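Local coordinates for nucleoporin NUP82 (Chaetomium thermophilum, PDB 5CWW), which probably serves as a structural component of the nuclear pore complex, the channel through which mRNA and proteins cross the nuclear envelope, at residues I552-A563 and S579-F590. Numbering follows the deposited sequence.
Sequences IFTQTRTQSPLA and SATQTDPIALFF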
# COMPACT_ATOMS: atom_id res chain seq x y z
N ILE B 552 19.66 11.65 -13.25
CA ILE B 552 20.30 10.89 -14.32
C ILE B 552 19.70 11.25 -15.68
O ILE B 552 20.34 11.08 -16.71
CB ILE B 552 20.18 9.39 -14.08
CG1 ILE B 552 18.71 8.97 -14.07
CG2 ILE B 552 20.85 9.02 -12.76
CD1 ILE B 552 18.52 7.51 -14.06
N PHE B 553 18.46 11.73 -15.66
CA PHE B 553 17.71 11.98 -16.88
C PHE B 553 16.66 13.05 -16.68
O PHE B 553 16.00 13.11 -15.64
CB PHE B 553 17.04 10.69 -17.37
CG PHE B 553 16.13 10.89 -18.55
CD1 PHE B 553 16.64 11.03 -19.82
CD2 PHE B 553 14.76 10.94 -18.37
CE1 PHE B 553 15.80 11.21 -20.91
CE2 PHE B 553 13.91 11.13 -19.46
CZ PHE B 553 14.44 11.27 -20.72
N THR B 554 16.51 13.90 -17.69
CA THR B 554 15.50 14.96 -17.68
C THR B 554 14.78 15.00 -19.02
O THR B 554 15.40 15.04 -20.08
CB THR B 554 16.13 16.33 -17.41
OG1 THR B 554 17.00 16.24 -16.28
CG2 THR B 554 15.05 17.37 -17.14
N GLN B 555 13.45 14.98 -18.96
CA GLN B 555 12.63 15.07 -20.16
C GLN B 555 12.30 16.54 -20.42
O GLN B 555 11.86 17.25 -19.51
CB GLN B 555 11.35 14.25 -20.00
CG GLN B 555 10.51 14.16 -21.26
CD GLN B 555 9.43 13.09 -21.19
OE1 GLN B 555 8.94 12.63 -22.22
NE2 GLN B 555 9.05 12.69 -19.98
N THR B 556 12.52 16.99 -21.65
CA THR B 556 12.38 18.40 -22.01
C THR B 556 11.18 18.67 -22.91
O THR B 556 11.06 18.08 -23.98
CB THR B 556 13.65 18.91 -22.72
OG1 THR B 556 13.90 18.13 -23.89
CG2 THR B 556 14.85 18.84 -21.79
N ARG B 557 10.31 19.56 -22.46
CA ARG B 557 9.16 20.02 -23.24
C ARG B 557 8.29 18.87 -23.74
O ARG B 557 7.60 18.99 -24.75
CB ARG B 557 9.63 20.86 -24.43
CG ARG B 557 10.32 22.16 -24.03
CD ARG B 557 11.36 22.57 -25.06
NE ARG B 557 12.43 21.58 -25.16
CZ ARG B 557 13.51 21.71 -25.92
NH1 ARG B 557 13.68 22.80 -26.67
NH2 ARG B 557 14.42 20.75 -25.93
N THR B 558 8.32 17.75 -23.02
CA THR B 558 7.52 16.58 -23.37
C THR B 558 6.82 16.07 -22.12
O THR B 558 7.46 15.60 -21.17
CB THR B 558 8.39 15.47 -23.98
OG1 THR B 558 9.27 16.03 -24.97
CG2 THR B 558 7.52 14.40 -24.63
N GLN B 559 5.49 16.16 -22.12
CA GLN B 559 4.69 15.77 -20.97
C GLN B 559 4.48 14.26 -20.89
O GLN B 559 3.76 13.77 -20.03
CB GLN B 559 3.33 16.48 -21.01
CG GLN B 559 3.43 18.00 -20.97
CD GLN B 559 2.07 18.67 -21.06
OE1 GLN B 559 1.13 18.13 -21.65
NE2 GLN B 559 1.97 19.86 -20.49
N SER B 560 5.12 13.53 -21.80
CA SER B 560 5.01 12.08 -21.85
C SER B 560 5.44 11.44 -20.53
O SER B 560 6.54 11.71 -20.05
CB SER B 560 5.85 11.52 -22.99
OG SER B 560 6.18 10.16 -22.76
N PRO B 561 4.58 10.60 -19.94
CA PRO B 561 5.00 9.94 -18.70
C PRO B 561 6.06 8.87 -18.96
O PRO B 561 6.08 8.27 -20.04
CB PRO B 561 3.70 9.31 -18.19
CG PRO B 561 2.92 9.04 -19.42
CD PRO B 561 3.24 10.16 -20.37
N LEU B 562 6.93 8.65 -17.98
CA LEU B 562 7.99 7.66 -18.11
C LEU B 562 7.62 6.39 -17.37
O LEU B 562 7.06 6.43 -16.28
CB LEU B 562 9.31 8.22 -17.57
CG LEU B 562 9.79 9.54 -18.18
CD1 LEU B 562 11.10 9.97 -17.53
CD2 LEU B 562 9.96 9.42 -19.69
N ALA B 563 7.94 5.25 -17.98
CA ALA B 563 7.80 3.97 -17.31
C ALA B 563 8.70 3.95 -16.08
O ALA B 563 9.84 4.43 -16.14
CB ALA B 563 8.15 2.83 -18.25
N SER B 579 14.10 2.67 -18.66
CA SER B 579 12.80 3.33 -18.64
C SER B 579 12.33 3.48 -20.08
O SER B 579 12.92 2.90 -20.99
CB SER B 579 12.88 4.69 -17.94
OG SER B 579 11.60 5.28 -17.82
N ALA B 580 11.28 4.26 -20.29
CA ALA B 580 10.75 4.45 -21.64
C ALA B 580 9.74 5.58 -21.71
O ALA B 580 8.99 5.82 -20.76
CB ALA B 580 10.12 3.16 -22.14
N THR B 581 9.73 6.27 -22.84
CA THR B 581 8.67 7.22 -23.15
C THR B 581 7.54 6.45 -23.82
O THR B 581 7.55 5.22 -23.84
CB THR B 581 9.16 8.34 -24.08
OG1 THR B 581 9.58 7.79 -25.33
CG2 THR B 581 10.33 9.09 -23.44
N GLN B 582 6.57 7.17 -24.37
CA GLN B 582 5.46 6.53 -25.07
C GLN B 582 5.95 5.81 -26.33
O GLN B 582 5.28 4.90 -26.82
CB GLN B 582 4.40 7.57 -25.46
CG GLN B 582 3.77 8.29 -24.28
CD GLN B 582 2.81 7.42 -23.50
OE1 GLN B 582 3.21 6.46 -22.84
NE2 GLN B 582 1.52 7.74 -23.57
N THR B 583 7.12 6.21 -26.82
CA THR B 583 7.62 5.73 -28.11
C THR B 583 9.05 5.18 -28.04
O THR B 583 9.36 4.19 -28.71
CB THR B 583 7.59 6.85 -29.16
OG1 THR B 583 8.50 7.88 -28.79
CG2 THR B 583 6.18 7.43 -29.28
N ASP B 584 9.90 5.82 -27.25
CA ASP B 584 11.33 5.51 -27.25
C ASP B 584 11.82 4.97 -25.91
O ASP B 584 11.20 5.22 -24.87
CB ASP B 584 12.13 6.76 -27.62
CG ASP B 584 11.62 7.42 -28.88
OD1 ASP B 584 11.18 6.69 -29.79
OD2 ASP B 584 11.65 8.67 -28.96
N PRO B 585 12.94 4.23 -25.93
CA PRO B 585 13.51 3.68 -24.70
C PRO B 585 14.47 4.63 -24.00
O PRO B 585 14.92 5.61 -24.60
CB PRO B 585 14.25 2.44 -25.19
CG PRO B 585 14.71 2.82 -26.55
CD PRO B 585 13.67 3.75 -27.12
N ILE B 586 14.78 4.32 -22.75
CA ILE B 586 15.79 5.05 -21.99
C ILE B 586 16.64 4.03 -21.25
O ILE B 586 16.18 3.40 -20.30
CB ILE B 586 15.15 6.04 -20.99
CG1 ILE B 586 14.30 7.07 -21.74
CG2 ILE B 586 16.23 6.74 -20.17
CD1 ILE B 586 13.48 7.97 -20.84
N ALA B 587 17.88 3.87 -21.70
CA ALA B 587 18.81 2.92 -21.10
C ALA B 587 20.13 3.60 -20.77
O ALA B 587 20.99 3.76 -21.64
CB ALA B 587 19.03 1.74 -22.04
N LEU B 588 20.28 3.98 -19.51
CA LEU B 588 21.46 4.71 -19.05
C LEU B 588 22.35 3.82 -18.19
O LEU B 588 21.92 3.30 -17.16
CB LEU B 588 21.03 5.96 -18.28
CG LEU B 588 20.07 6.87 -19.04
CD1 LEU B 588 19.58 8.00 -18.15
CD2 LEU B 588 20.72 7.42 -20.30
N PHE B 589 23.61 3.67 -18.61
CA PHE B 589 24.54 2.73 -17.99
C PHE B 589 25.46 3.40 -16.97
O PHE B 589 25.83 4.56 -17.12
CB PHE B 589 25.38 2.04 -19.08
CG PHE B 589 24.59 1.08 -19.93
CD1 PHE B 589 23.61 1.53 -20.79
CD2 PHE B 589 24.85 -0.28 -19.86
CE1 PHE B 589 22.89 0.65 -21.57
CE2 PHE B 589 24.13 -1.17 -20.64
CZ PHE B 589 23.15 -0.71 -21.50
N PHE B 590 25.83 2.64 -15.94
CA PHE B 590 26.70 3.12 -14.87
C PHE B 590 27.96 2.28 -14.73
O PHE B 590 28.94 2.71 -14.12
CB PHE B 590 25.96 3.14 -13.54
CG PHE B 590 24.74 4.00 -13.56
CD1 PHE B 590 24.84 5.37 -13.39
CD2 PHE B 590 23.50 3.43 -13.75
CE1 PHE B 590 23.71 6.16 -13.41
CE2 PHE B 590 22.37 4.21 -13.76
CZ PHE B 590 22.47 5.58 -13.59
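Ala563 closes the loop after strand 548-554 against the end of strand 576-580, its amide N donating a hydrogen bond to Ala580 O at 3.0 Å. Farther back, strands 552-554 and 585-589 run roughly antiparallel (148°) with axes 8.9 Å apart, too far for backbone pairing, so side chains fill the gap. Ser579 OG, anti to its own N (chi1 -175°), donates a hydrogen bond to Ala563 O at 2.6 Å, on a carbonyl lone pair. Strands 548-554 and 585-589 belong to neighbouring antiparallel sheets, consistent with adjacent blades of a beta-propeller, the fold expected of this N-terminal part of Nup82; Ile552 and Phe553 form a classic bulge opposite Ile510. Between the sheets, Ile586 CD1 sits over one face of the Phe553 ring, 3.8 Å from its centroid in a CH-pi contact, while Phe7 packs edge-to-face with that ring. Leu588 CD1 touches Phe553 CB at 3.8 Å, and beyond Leu588 Ile552 CG2 meets the edge of the Phe590 ring, 3.9 Å from CZ. Near the loop, Leu562 CD2 lies beside Thr581 CG2. Thr581 OG1 accepts from Thr583 N in an ST turn and from Asp584 N in an ST motif. Gln555 NE2 donates hydrogen bonds to Ser560 O (2.7 Å) and Pro507 O.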